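Long-range contacts in putative alpha-L-fucosidase (Bacteroides thetaiotaomicron, PDB 4H41), which is probably a glycoside hydrolase, perhaps an alpha-L-fucosidase acting on host glycans, built on a TIM-barrel fold: residues G201-M206 against I247-L252; F242-I247 against N273-D278; Q220-E225 against T257-L262; K28-K33 against K296-K301; E165-T170 against S196-G201. One frame throughout, in Å; residues are numbered along the deposited sequence.

In the fold
All five contacts belong to one eight-stranded parallel beta/alpha barrel. Contact 5 joins the loops after strands 157-162 and 193-195, contact 1 those after 193-195 and 239-243, and contact 2 the ends of 239-243 and 269-273, so four successive strands are tied pairwise at their ends. Contacts 1 and 2 have centres about 9 Å apart and share I247; contacts 1 and 5 share G201. Contact 3, whose centre is about 12 Å from that of contact 5, pairs helices 219-233 and 252-266 outside these strands. Contact 4 spans most of the chain, encloses the other four in sequence, and reaches contact 2 through K296. Contacts 2 and 5 contribute residues beside a bound molecule, consistent with a pocket there.

Contact 1: G201-M206 against I247-L252; sequences GKKAIM and IDYDEL
K202 and K203 leave a type I beta turn (G201 to A204) and diverge to meet the 247-252 loop in different ways. The chain of K202 approaches D248 aslant. Its CG sits between the backbone N and the carbonyl carbon (chi1 65°), and a second bend at chi3 turns the ammonium group inward, where NZ forms a salt bridge of 2.9 Å with D248 OD2. That oxygen is met on its anti side, with NZ 21° out of the carboxylate plane. E251 OE2 lies 4.4 Å from K202 NZ, too far for a bridge but likely to add to the favourable field.

K203 instead runs out extended and crosses Y249 at about a right angle. Its NZ is 3.4 Å from Y249 OH at a poor angle, and both groups find their strong partner in D280. A water links K203 NZ to D248 OD1, while another joins the backbone K202 N to E251 OE1. The latter oxygen also takes the backbone N-H of D248 at 2.9 Å, which ties E251 back to the start of its own loop. At the start of the turn, G201 CA packs on I247 CG2 at 4.1 Å.

The two loops follow the neighbouring barrel strands 193-195 and 239-243; the second leads directly into helix 252-266, and Y249 leans on helix 290-302, while D250 bridges to K80 of a second subunit.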
# COMPACT_ATOMS: atom_id res chain seq x y z
N GLY B 201 13.13 8.41 18.79
CA GLY B 201 13.42 9.57 17.97
C GLY B 201 12.23 10.25 17.35
O GLY B 201 11.08 9.92 17.65
N LYS B 202 12.52 11.17 16.41
CA LYS B 202 11.48 11.98 15.81
C LYS B 202 10.48 11.21 14.98
O LYS B 202 9.40 11.73 14.73
CB LYS B 202 12.07 13.13 14.98
CG LYS B 202 12.87 12.69 13.76
CD LYS B 202 13.21 13.90 12.85
CE LYS B 202 14.21 14.83 13.51
NZ LYS B 202 14.82 15.80 12.53
N LYS B 203 10.83 10.01 14.51
CA LYS B 203 9.89 9.20 13.73
C LYS B 203 9.20 8.14 14.60
O LYS B 203 8.47 7.32 14.05
CB LYS B 203 10.59 8.53 12.54
CG LYS B 203 11.44 9.50 11.74
CD LYS B 203 12.04 8.88 10.49
CE LYS B 203 13.14 9.77 9.94
NZ LYS B 203 13.76 9.22 8.71
N ALA B 204 9.40 8.14 15.93
CA ALA B 204 8.74 7.19 16.83
C ALA B 204 7.37 7.79 17.17
O ALA B 204 7.19 8.36 18.24
CB ALA B 204 9.56 6.93 18.08
N ILE B 205 6.46 7.73 16.20
CA ILE B 205 5.14 8.39 16.27
C ILE B 205 3.99 7.40 16.58
O ILE B 205 2.90 7.87 16.91
CB ILE B 205 4.80 9.23 14.99
CG1 ILE B 205 5.14 8.52 13.65
CG2 ILE B 205 5.47 10.61 15.03
CD1 ILE B 205 4.49 7.11 13.41
N MSE B 206 4.21 6.08 16.46
CA MSE B 206 3.16 5.09 16.72
C MSE B 206 2.96 4.90 18.22
O MSE B 206 2.30 5.72 18.86
CB MSE B 206 3.49 3.74 16.06
N ILE B 247 15.28 7.74 13.99
CA ILE B 247 16.04 8.99 14.08
C ILE B 247 16.27 9.50 12.66
O ILE B 247 16.22 8.72 11.70
CB ILE B 247 17.37 8.83 14.87
CG1 ILE B 247 18.27 7.76 14.28
CG2 ILE B 247 17.07 8.57 16.36
CD1 ILE B 247 19.67 7.71 14.93
N ASP B 248 16.60 10.76 12.55
CA ASP B 248 16.90 11.35 11.23
C ASP B 248 18.30 10.93 10.77
O ASP B 248 19.15 10.54 11.59
CB ASP B 248 16.76 12.86 11.29
CG ASP B 248 16.32 13.53 9.99
OD1 ASP B 248 16.36 12.85 8.92
OD2 ASP B 248 15.87 14.70 10.05
N TYR B 249 18.53 11.01 9.48
CA TYR B 249 19.79 10.53 8.88
C TYR B 249 21.01 11.36 9.29
O TYR B 249 22.11 10.84 9.27
CB TYR B 249 19.71 10.41 7.34
CG TYR B 249 18.50 9.60 6.92
CD1 TYR B 249 18.50 8.22 7.01
CD2 TYR B 249 17.32 10.23 6.56
CE1 TYR B 249 17.35 7.48 6.74
CE2 TYR B 249 16.18 9.50 6.25
CZ TYR B 249 16.19 8.12 6.35
OH TYR B 249 15.05 7.39 6.13
N ASP B 250 20.81 12.59 9.73
CA ASP B 250 21.91 13.42 10.21
C ASP B 250 22.12 13.23 11.76
O ASP B 250 22.97 13.88 12.35
CB ASP B 250 21.68 14.89 9.87
CG ASP B 250 20.39 15.49 10.37
OD1 ASP B 250 19.66 14.79 11.09
OD2 ASP B 250 20.09 16.65 10.00
N GLU B 251 21.36 12.31 12.40
CA GLU B 251 21.51 11.99 13.82
C GLU B 251 22.18 10.63 14.03
O GLU B 251 22.42 10.25 15.17
CB GLU B 251 20.13 11.97 14.50
CG GLU B 251 19.46 13.31 14.43
CD GLU B 251 18.06 13.37 15.01
OE1 GLU B 251 17.26 12.42 14.82
OE2 GLU B 251 17.73 14.44 15.57
N LEU B 252 22.52 9.92 12.94
CA LEU B 252 23.08 8.57 13.02
C LEU B 252 24.41 8.55 13.74
O LEU B 252 24.61 7.72 14.64
CB LEU B 252 23.26 7.99 11.61
CG LEU B 252 21.95 7.70 10.81
CD1 LEU B 252 22.28 7.45 9.37
CD2 LEU B 252 21.24 6.53 11.37
O HOH W 1 15.30 11.90 16.50
O HOH W 2 17.84 16.09 12.64
O HOH W 3 14.92 6.76 9.24
O HOH W 4 14.25 11.93 7.94

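Contact 2: F242-I247 against N273-D278; sequences FQDGHI and NAESFD
D244 bends across the backbone of 273-275. Its CB lies 3.7 Å from N273 O, the carbonyl that also accepts the backbone N-H of D244. With CG between the backbone N and the carbonyl carbon (chi1 67°), the carboxylate folds over this strand end, and CG comes within 3.6 Å of A274 CA. At the tip the two oxygens part: OD2 rests 3.2 Å from A274 CA and also touches its CB, whereas OD1 accepts the backbone N-H of E275 at 3.1 Å. That bond is fairly straight, yet it arrives from above the carboxylate plane, 41° out of it. OD1 also forms a salt bridge with K296 of helix 290-302, which probably eases the closeness of the D244 and E275 carboxylates.

These residues lie where the adjacent parallel strands 239-243 and 269-273 of the TIM barrel run out at their C-terminal ends, the side on which such barrels carry their active sites. Q243 and N273 form the parallel bridge here, with N273 N bonded to F242 O at 2.9 Å. Replacing D244 by an alanine would probably leave the E275 N-H without its acceptor and K296 without a counter-charge, so that the loop after strand 269-273 could shift.

The side chains of Q243 and N273 lie alongside each other, pointing the same way; both have partners at S196, and N273 ND2 also bonds to an unidentified bound molecule. E275 extends over G245, its OE1 3.2 Å from G245 CA and held in a salt bridge by R279.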
# COMPACT_ATOMS: atom_id res chain seq x y z
N PHE B 242 20.02 -2.05 17.92
CA PHE B 242 18.98 -1.02 17.82
C PHE B 242 18.44 -0.92 16.41
O PHE B 242 19.20 -0.92 15.45
CB PHE B 242 19.47 0.38 18.23
CG PHE B 242 19.41 0.69 19.70
CD1 PHE B 242 18.25 1.19 20.27
CD2 PHE B 242 20.52 0.51 20.51
CE1 PHE B 242 18.19 1.45 21.64
CE2 PHE B 242 20.46 0.77 21.87
CZ PHE B 242 19.30 1.25 22.42
N GLN B 243 17.12 -0.81 16.32
CA GLN B 243 16.43 -0.46 15.09
C GLN B 243 16.95 0.94 14.75
O GLN B 243 17.00 1.79 15.63
CB GLN B 243 14.92 -0.47 15.30
CG GLN B 243 14.40 -1.86 15.61
CD GLN B 243 12.99 -1.81 16.14
OE1 GLN B 243 12.15 -1.16 15.56
NE2 GLN B 243 12.70 -2.48 17.27
N ASP B 244 17.38 1.16 13.51
CA ASP B 244 18.03 2.44 13.17
C ASP B 244 17.10 3.49 12.54
O ASP B 244 17.57 4.56 12.17
CB ASP B 244 19.19 2.17 12.21
CG ASP B 244 18.81 1.66 10.84
OD1 ASP B 244 17.55 1.51 10.55
OD2 ASP B 244 19.73 1.44 10.03
N GLY B 245 15.82 3.18 12.37
CA GLY B 245 14.96 4.03 11.57
C GLY B 245 14.21 5.16 12.20
O GLY B 245 13.61 5.93 11.45
N HIS B 246 14.17 5.26 13.53
CA HIS B 246 13.32 6.28 14.16
C HIS B 246 14.01 7.63 14.36
O HIS B 246 13.36 8.57 14.82
CB HIS B 246 12.76 5.79 15.49
CG HIS B 246 11.97 4.52 15.37
ND1 HIS B 246 12.59 3.29 15.35
CD2 HIS B 246 10.64 4.33 15.22
CE1 HIS B 246 11.61 2.38 15.26
NE2 HIS B 246 10.43 2.96 15.21
N ILE B 247 15.28 7.74 13.99
CA ILE B 247 16.04 8.99 14.08
C ILE B 247 16.27 9.50 12.66
O ILE B 247 16.22 8.72 11.70
CB ILE B 247 17.37 8.83 14.87
CG1 ILE B 247 18.27 7.76 14.28
CG2 ILE B 247 17.07 8.57 16.36
CD1 ILE B 247 19.67 7.71 14.93
N ASN B 273 20.27 -2.88 13.53
CA ASN B 273 19.12 -3.45 12.84
C ASN B 273 18.78 -2.40 11.80
O ASN B 273 18.12 -1.39 12.10
CB ASN B 273 17.97 -3.79 13.77
CG ASN B 273 16.74 -4.24 13.03
OD1 ASN B 273 16.71 -4.26 11.80
ND2 ASN B 273 15.70 -4.60 13.75
N ALA B 274 19.36 -2.58 10.62
CA ALA B 274 19.23 -1.66 9.51
C ALA B 274 17.93 -1.91 8.79
O ALA B 274 17.82 -2.85 8.02
CB ALA B 274 20.40 -1.80 8.55
N GLU B 275 16.92 -1.10 9.10
CA GLU B 275 15.59 -1.25 8.51
C GLU B 275 15.64 -1.05 7.00
O GLU B 275 16.15 -0.03 6.53
CB GLU B 275 14.63 -0.28 9.15
CG GLU B 275 14.42 -0.59 10.62
CD GLU B 275 13.48 0.35 11.35
OE1 GLU B 275 13.24 1.46 10.83
OE2 GLU B 275 12.87 -0.10 12.35
N SER B 276 15.08 -2.01 6.24
CA SER B 276 15.09 -1.95 4.78
C SER B 276 13.74 -1.55 4.22
O SER B 276 13.52 -1.60 2.99
CB SER B 276 15.62 -3.28 4.23
OG SER B 276 14.99 -4.39 4.81
N PHE B 277 12.86 -1.01 5.09
CA PHE B 277 11.57 -0.43 4.72
C PHE B 277 11.63 1.07 5.00
O PHE B 277 12.45 1.50 5.82
CB PHE B 277 10.41 -1.10 5.44
CG PHE B 277 10.47 -0.97 6.94
CD1 PHE B 277 11.20 -1.87 7.70
CD2 PHE B 277 9.88 0.11 7.59
CE1 PHE B 277 11.28 -1.73 9.08
CE2 PHE B 277 9.95 0.23 8.97
CZ PHE B 277 10.61 -0.73 9.71
N ASP B 278 10.79 1.85 4.32
CA ASP B 278 10.82 3.29 4.43
C ASP B 278 9.82 3.80 5.48
O ASP B 278 8.64 3.63 5.34
CB ASP B 278 10.52 3.91 3.04
CG ASP B 278 11.18 5.26 2.87
OD1 ASP B 278 10.95 6.14 3.73
OD2 ASP B 278 11.98 5.43 1.86

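Contact 3: Q220-E225 against T257-L262; sequences QQHEKE and TVNKKL
H222 and N259 make a side-chain hydrogen bond between the two helices. The imidazole presents its edge, and NE2 donates to N259 OD1 at 2.8 Å. The oxygen lies almost in the ring plane, and NE2 in turn sits on an OD1 lone pair, although the ring and amide planes are 47° apart. With CG anti to the backbone N (chi1 172°), H222 is thrown out across the groove, where its ring also meets those of W226, F242 and F255.

The charged link is between E223 and K261, whose chains cross at about a right angle. K261 bends at chi3 and brings NZ to 3.0 Å from E223 OE2, on the syn side; a weak second bond reaches OE1.

Helices 219-233 and 252-266 are successive members of the outer helical layer of the beta/alpha barrel, with strand 239-243 between them in sequence. They run nearly parallel; the axes of the short segments approach to 10.3 Å at 19°.

Apolar contacts accompany these bonds. V258 CG1 lies 3.8 Å from E223 CB, and L262 CD2 touches E223 CG at 4.1 Å, so V258 and L262 pack against the aliphatic part of the glutamate.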
# COMPACT_ATOMS: atom_id res chain seq x y z
N GLN B 220 21.66 12.52 25.38
CA GLN B 220 22.03 12.45 26.79
C GLN B 220 21.05 11.60 27.59
O GLN B 220 21.50 10.77 28.40
CB GLN B 220 22.12 13.87 27.40
CG GLN B 220 23.20 14.74 26.75
CD GLN B 220 22.74 15.63 25.57
OE1 GLN B 220 21.93 15.24 24.71
NE2 GLN B 220 23.33 16.82 25.46
N GLN B 221 19.75 11.79 27.40
CA GLN B 221 18.73 11.00 28.13
C GLN B 221 18.71 9.55 27.65
O GLN B 221 18.56 8.65 28.47
CB GLN B 221 17.35 11.65 27.98
CG GLN B 221 16.29 11.10 28.93
CD GLN B 221 16.62 11.23 30.40
OE1 GLN B 221 17.30 12.16 30.84
NE2 GLN B 221 16.18 10.28 31.19
N HIS B 222 18.87 9.33 26.36
CA HIS B 222 18.96 7.98 25.81
C HIS B 222 20.14 7.25 26.45
O HIS B 222 19.98 6.14 26.91
CB HIS B 222 19.13 8.06 24.29
CG HIS B 222 19.41 6.76 23.62
ND1 HIS B 222 18.38 5.92 23.21
CD2 HIS B 222 20.60 6.21 23.27
CE1 HIS B 222 18.97 4.89 22.63
NE2 HIS B 222 20.31 5.02 22.66
N GLU B 223 21.31 7.91 26.55
CA GLU B 223 22.49 7.27 27.14
C GLU B 223 22.24 6.96 28.62
O GLU B 223 22.65 5.91 29.12
CB GLU B 223 23.73 8.15 26.98
CG GLU B 223 24.98 7.53 27.57
CD GLU B 223 26.24 8.35 27.36
OE1 GLU B 223 26.17 9.39 26.68
OE2 GLU B 223 27.28 7.99 27.96
N LYS B 224 21.63 7.87 29.32
CA LYS B 224 21.37 7.68 30.74
C LYS B 224 20.51 6.46 30.98
O LYS B 224 20.83 5.61 31.83
CB LYS B 224 20.70 8.92 31.31
CG LYS B 224 20.37 8.80 32.80
CD LYS B 224 19.64 10.02 33.31
CE LYS B 224 19.32 9.92 34.81
NZ LYS B 224 18.11 9.11 35.11
N GLU B 225 19.45 6.33 30.22
CA GLU B 225 18.54 5.22 30.44
C GLU B 225 19.13 3.88 29.99
O GLU B 225 19.00 2.89 30.69
CB GLU B 225 17.19 5.48 29.75
CG GLU B 225 16.47 6.67 30.37
CD GLU B 225 15.09 7.01 29.83
OE1 GLU B 225 14.53 6.20 29.06
OE2 GLU B 225 14.58 8.11 30.14
N THR B 257 27.46 6.55 17.98
CA THR B 257 28.63 6.74 18.82
C THR B 257 28.29 6.41 20.28
O THR B 257 29.03 5.67 20.95
CB THR B 257 29.18 8.16 18.70
OG1 THR B 257 29.61 8.36 17.34
CG2 THR B 257 30.37 8.40 19.64
N VAL B 258 27.13 6.87 20.75
CA VAL B 258 26.69 6.57 22.11
C VAL B 258 26.36 5.07 22.28
O VAL B 258 26.76 4.50 23.29
CB VAL B 258 25.48 7.45 22.48
CG1 VAL B 258 24.67 6.81 23.57
CG2 VAL B 258 25.94 8.85 22.87
N ASN B 259 25.66 4.46 21.35
CA ASN B 259 25.29 3.06 21.45
C ASN B 259 26.56 2.15 21.45
O ASN B 259 26.63 1.21 22.22
CB ASN B 259 24.30 2.67 20.36
CG ASN B 259 22.94 3.26 20.58
OD1 ASN B 259 22.64 3.75 21.68
ND2 ASN B 259 22.10 3.21 19.57
N LYS B 260 27.58 2.56 20.73
CA LYS B 260 28.85 1.81 20.68
C LYS B 260 29.62 1.99 21.99
O LYS B 260 30.15 1.01 22.55
CB LYS B 260 29.65 2.23 19.44
CG LYS B 260 31.04 1.63 19.33
CD LYS B 260 31.09 0.16 19.16
CE LYS B 260 32.54 -0.24 18.95
NZ LYS B 260 32.87 -1.50 19.62
N LYS B 261 29.63 3.20 22.51
CA LYS B 261 30.26 3.52 23.80
C LYS B 261 29.66 2.66 24.94
O LYS B 261 30.38 2.10 25.77
CB LYS B 261 30.06 5.00 24.10
CG LYS B 261 30.70 5.43 25.44
CD LYS B 261 30.76 6.93 25.61
CE LYS B 261 29.43 7.62 25.49
NZ LYS B 261 29.45 8.99 26.09
N LEU B 262 28.30 2.62 25.00
CA LEU B 262 27.57 1.77 25.96
C LEU B 262 27.86 0.29 25.78
O LEU B 262 28.16 -0.40 26.77
CB LEU B 262 26.08 2.03 25.86
CG LEU B 262 25.62 3.38 26.36
CD1 LEU B 262 24.18 3.59 26.09
CD2 LEU B 262 25.92 3.54 27.81

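Contact 4: K28-K33 against K296-K301; sequences KNNGLK and KLEAAK
G31 and L32, in the loop leading into strand 34-39, dock on helix 290-302 largely through backbone atoms. L32 N donates to L297 O at 3.0 Å, coming from well above the carbonyl plane. The same oxygen already accepts K301 N in the helix, and the two donors reach it from opposite faces, so the loop is bound without breaking the helical bond. G31 fits close by: its CA is 3.3 Å from L297 O, a close approach that glycine permits.

Next to this bond, L297 covers L32 O, with CD2 at 3.3 Å; that buried oxygen has no polar partner in the model. L32 CD2 packs on A300 CB at 4.1 Å. Toward the surface, K301 stretches out fully from a CG anti to its own backbone N (chi1 -167°). Its methylenes pass N30, CD lying 3.8 Å from N30 O, and NZ makes a weak bond of 3.3 Å to N29 O. One water links K301 NZ to N30 OD1; another, bonded to NZ, lies within reach of N29 OD1 and G31 O. E298 lays its CG 3.4 Å from N30 O and turns its carboxylate to R294.

The arrangement belongs to the closing seam of a TIM barrel: the chain entering the first strand lies against the helix that precedes the last, and L32 and L297 both touch A308 of strand 307-310.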
# COMPACT_ATOMS: atom_id res chain seq x y z
N LYS B 28 32.48 2.98 -3.04
CA LYS B 28 31.76 1.70 -2.96
C LYS B 28 32.22 0.91 -1.72
O LYS B 28 33.27 1.20 -1.13
CB LYS B 28 31.95 0.89 -4.23
CG LYS B 28 33.38 0.35 -4.39
CD LYS B 28 33.74 -0.00 -5.81
CE LYS B 28 35.16 -0.54 -5.85
NZ LYS B 28 35.54 -1.05 -7.20
N ASN B 29 31.42 -0.06 -1.32
CA ASN B 29 31.67 -0.95 -0.17
C ASN B 29 32.12 -0.17 1.04
O ASN B 29 33.07 -0.55 1.71
CB ASN B 29 32.73 -2.04 -0.52
CG ASN B 29 32.82 -3.10 0.55
OD1 ASN B 29 31.84 -3.35 1.28
ND2 ASN B 29 34.00 -3.68 0.71
N ASN B 30 31.40 0.89 1.37
CA ASN B 30 31.81 1.78 2.46
C ASN B 30 30.80 1.79 3.59
O ASN B 30 30.81 2.69 4.40
CB ASN B 30 32.02 3.18 1.85
CG ASN B 30 32.60 4.22 2.78
OD1 ASN B 30 33.49 3.93 3.57
ND2 ASN B 30 32.20 5.45 2.62
N GLY B 31 30.03 0.71 3.71
CA GLY B 31 29.08 0.51 4.79
C GLY B 31 29.22 -0.91 5.30
O GLY B 31 29.85 -1.77 4.69
N LEU B 32 28.66 -1.17 6.41
CA LEU B 32 28.68 -2.49 6.99
C LEU B 32 27.71 -3.36 6.22
O LEU B 32 26.54 -2.99 6.09
CB LEU B 32 28.29 -2.36 8.46
CG LEU B 32 28.27 -3.59 9.33
CD1 LEU B 32 29.57 -4.35 9.27
CD2 LEU B 32 27.96 -3.20 10.74
N LYS B 33 28.16 -4.52 5.74
CA LYS B 33 27.26 -5.39 4.98
C LYS B 33 26.25 -6.02 5.90
O LYS B 33 26.61 -6.39 7.05
CB LYS B 33 28.05 -6.48 4.28
CG LYS B 33 28.96 -5.95 3.18
CD LYS B 33 29.84 -7.08 2.58
CE LYS B 33 30.96 -6.55 1.71
NZ LYS B 33 32.05 -7.56 1.49
N LYS B 296 22.77 4.59 6.34
CA LYS B 296 22.68 3.94 7.65
C LYS B 296 23.77 2.92 7.81
O LYS B 296 24.37 2.86 8.89
CB LYS B 296 21.29 3.32 7.86
CG LYS B 296 20.22 4.40 7.92
CD LYS B 296 18.82 3.92 8.26
CE LYS B 296 18.31 2.79 7.42
NZ LYS B 296 16.97 2.33 7.89
N LEU B 297 24.10 2.16 6.76
CA LEU B 297 25.17 1.17 6.83
C LEU B 297 26.54 1.86 6.88
O LEU B 297 27.47 1.35 7.51
CB LEU B 297 25.09 0.18 5.65
CG LEU B 297 23.80 -0.69 5.61
CD1 LEU B 297 23.82 -1.58 4.37
CD2 LEU B 297 23.65 -1.56 6.85
N GLU B 298 26.66 3.01 6.18
CA GLU B 298 27.89 3.80 6.20
C GLU B 298 28.15 4.33 7.62
O GLU B 298 29.28 4.32 8.09
CB GLU B 298 27.86 4.94 5.19
CG GLU B 298 28.00 4.43 3.77
CD GLU B 298 27.86 5.46 2.67
OE1 GLU B 298 27.55 6.64 2.98
OE2 GLU B 298 28.02 5.08 1.49
N ALA B 299 27.12 4.82 8.30
CA ALA B 299 27.26 5.31 9.67
C ALA B 299 27.66 4.16 10.62
O ALA B 299 28.48 4.36 11.52
CB ALA B 299 25.97 5.94 10.12
N ALA B 300 27.08 2.96 10.44
CA ALA B 300 27.43 1.82 11.30
C ALA B 300 28.89 1.46 11.15
O ALA B 300 29.58 1.15 12.13
CB ALA B 300 26.55 0.63 10.96
N LYS B 301 29.40 1.47 9.91
CA LYS B 301 30.80 1.18 9.65
C LYS B 301 31.71 2.27 10.27
O LYS B 301 32.73 1.93 10.86
CB LYS B 301 31.10 1.04 8.18
CG LYS B 301 32.47 0.43 7.92
CD LYS B 301 32.74 0.15 6.44
CE LYS B 301 34.02 -0.61 6.21
NZ LYS B 301 34.21 -0.94 4.75
O HOH W 5 32.21 -2.67 3.93
O HOH W 6 31.55 4.41 6.36
O HOH W 7 30.35 5.81 0.34
O HOH W 8 35.19 1.70 4.02

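Contact 5: E165-T170 against S196-G201; sequences EISRAT and SPWIDG
The backbones of E165-R168 and S196-D200 run side by side, 37° apart, and are joined by the bond from W198 N to I166 O at 3.0 Å. They are the loops that leave the adjacent strands 157-162 and 193-195 of the TIM barrel at their C-terminal ends.

W198 carries much of the contact. A chi1 of 78° swings the indole over the 165-168 backbone. S167 CB stands over the face of the five-membered ring in a CH-pi contact, 3.4 Å from its centroid and 9° off the normal. I166 C lies over the same face farther along, and the rim is met by E165, whose CB is 3.7 Å from W198 CZ3. Replacing W198 by an alanine would probably leave S167 without its aromatic cover and open a gap beside E165. The carboxylate of E165 also accepts a hydrogen bond from Q243 and bonds to an unidentified bound molecule, consistent with a pocket on this face of the barrel.

Farther out, R168 doubles back through bends at chi2 and chi3 to set NH1 2.8 Å from D200 OD2. This salt bridge lies close to the guanidinium plane and uses the anti lone pair of OD2, although the two flat groups are turned well away from coplanar. R168 NE has a second acid in E225, and D200 OD1 pairs with R213. One water accepts from W198 NE1 at 2.8 Å, donates to D200 OD1 at 2.6 Å and bonds to S167 OG at 3.0 Å.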
# COMPACT_ATOMS: atom_id res chain seq x y z
N GLU B 165 10.29 -5.67 22.77
CA GLU B 165 10.86 -4.41 22.27
C GLU B 165 10.55 -3.21 23.15
O GLU B 165 9.38 -2.95 23.43
CB GLU B 165 10.34 -4.07 20.87
CG GLU B 165 10.82 -4.95 19.75
CD GLU B 165 10.12 -4.60 18.45
OE1 GLU B 165 10.02 -3.39 18.11
OE2 GLU B 165 9.63 -5.55 17.80
N ILE B 166 11.58 -2.40 23.44
CA ILE B 166 11.45 -1.16 24.17
C ILE B 166 12.31 -0.10 23.50
O ILE B 166 13.15 -0.44 22.67
CB ILE B 166 11.85 -1.32 25.68
CG1 ILE B 166 13.38 -1.55 25.86
CG2 ILE B 166 11.03 -2.41 26.36
CD1 ILE B 166 13.88 -1.50 27.30
N SER B 167 12.14 1.16 23.89
CA SER B 167 13.03 2.25 23.49
C SER B 167 13.54 3.06 24.67
O SER B 167 14.55 3.74 24.53
CB SER B 167 12.34 3.19 22.51
OG SER B 167 11.25 3.86 23.11
N ARG B 168 12.79 3.08 25.78
CA ARG B 168 13.10 3.88 26.96
C ARG B 168 13.04 3.04 28.21
O ARG B 168 12.56 1.89 28.17
CB ARG B 168 12.03 5.00 27.06
CG ARG B 168 11.96 5.98 25.88
CD ARG B 168 13.20 6.85 25.78
NE ARG B 168 13.34 7.70 26.95
CZ ARG B 168 12.87 8.94 27.08
NH1 ARG B 168 12.18 9.50 26.09
NH2 ARG B 168 13.07 9.62 28.20
N ALA B 169 13.42 3.62 29.35
CA ALA B 169 13.25 2.98 30.67
C ALA B 169 11.81 2.46 30.75
O ALA B 169 10.87 3.19 30.40
CB ALA B 169 13.53 3.97 31.78
N THR B 170 11.64 1.16 31.03
CA THR B 170 10.32 0.50 30.95
C THR B 170 10.09 -0.34 32.19
O THR B 170 10.98 -1.08 32.60
CB THR B 170 10.29 -0.36 29.68
OG1 THR B 170 10.28 0.49 28.54
CG2 THR B 170 9.08 -1.29 29.59
N SER B 196 16.58 -6.24 20.18
CA SER B 196 16.51 -5.26 19.10
C SER B 196 15.52 -4.15 19.49
O SER B 196 14.38 -4.07 19.01
CB SER B 196 16.14 -5.90 17.76
OG SER B 196 16.27 -4.92 16.73
N PRO B 197 15.95 -3.29 20.42
CA PRO B 197 15.10 -2.15 20.83
C PRO B 197 15.08 -1.08 19.73
O PRO B 197 15.70 -1.26 18.69
CB PRO B 197 15.81 -1.64 22.08
CG PRO B 197 17.26 -1.99 21.85
CD PRO B 197 17.26 -3.26 21.09
N TRP B 198 14.40 0.03 19.96
CA TRP B 198 14.37 1.15 19.00
C TRP B 198 14.75 2.43 19.75
O TRP B 198 14.86 2.43 20.97
CB TRP B 198 13.02 1.24 18.26
CG TRP B 198 11.88 1.86 19.02
CD1 TRP B 198 11.48 3.16 18.96
CD2 TRP B 198 10.89 1.17 19.79
NE1 TRP B 198 10.36 3.35 19.74
CE2 TRP B 198 9.95 2.13 20.23
CE3 TRP B 198 10.75 -0.15 20.23
CZ2 TRP B 198 8.92 1.82 21.11
CZ3 TRP B 198 9.68 -0.47 21.05
CH2 TRP B 198 8.81 0.50 21.52
N ILE B 199 15.08 3.47 19.00
CA ILE B 199 15.47 4.77 19.56
C ILE B 199 14.22 5.62 19.57
O ILE B 199 13.54 5.70 18.56
CB ILE B 199 16.62 5.46 18.76
CG1 ILE B 199 17.85 4.52 18.69
CG2 ILE B 199 16.96 6.82 19.40
CD1 ILE B 199 18.87 4.91 17.65
N ASP B 200 13.95 6.31 20.67
CA ASP B 200 12.72 7.12 20.80
C ASP B 200 12.88 8.49 20.09
O ASP B 200 12.78 9.56 20.71
CB ASP B 200 12.44 7.30 22.29
CG ASP B 200 11.14 8.00 22.60
OD1 ASP B 200 10.16 7.82 21.84
OD2 ASP B 200 11.11 8.74 23.61
N GLY B 201 13.13 8.41 18.79
CA GLY B 201 13.42 9.57 17.97
C GLY B 201 12.23 10.25 17.35
O GLY B 201 11.08 9.92 17.65
O HOH W 9 15.63 5.89 22.94
O HOH W 10 9.29 5.35 21.45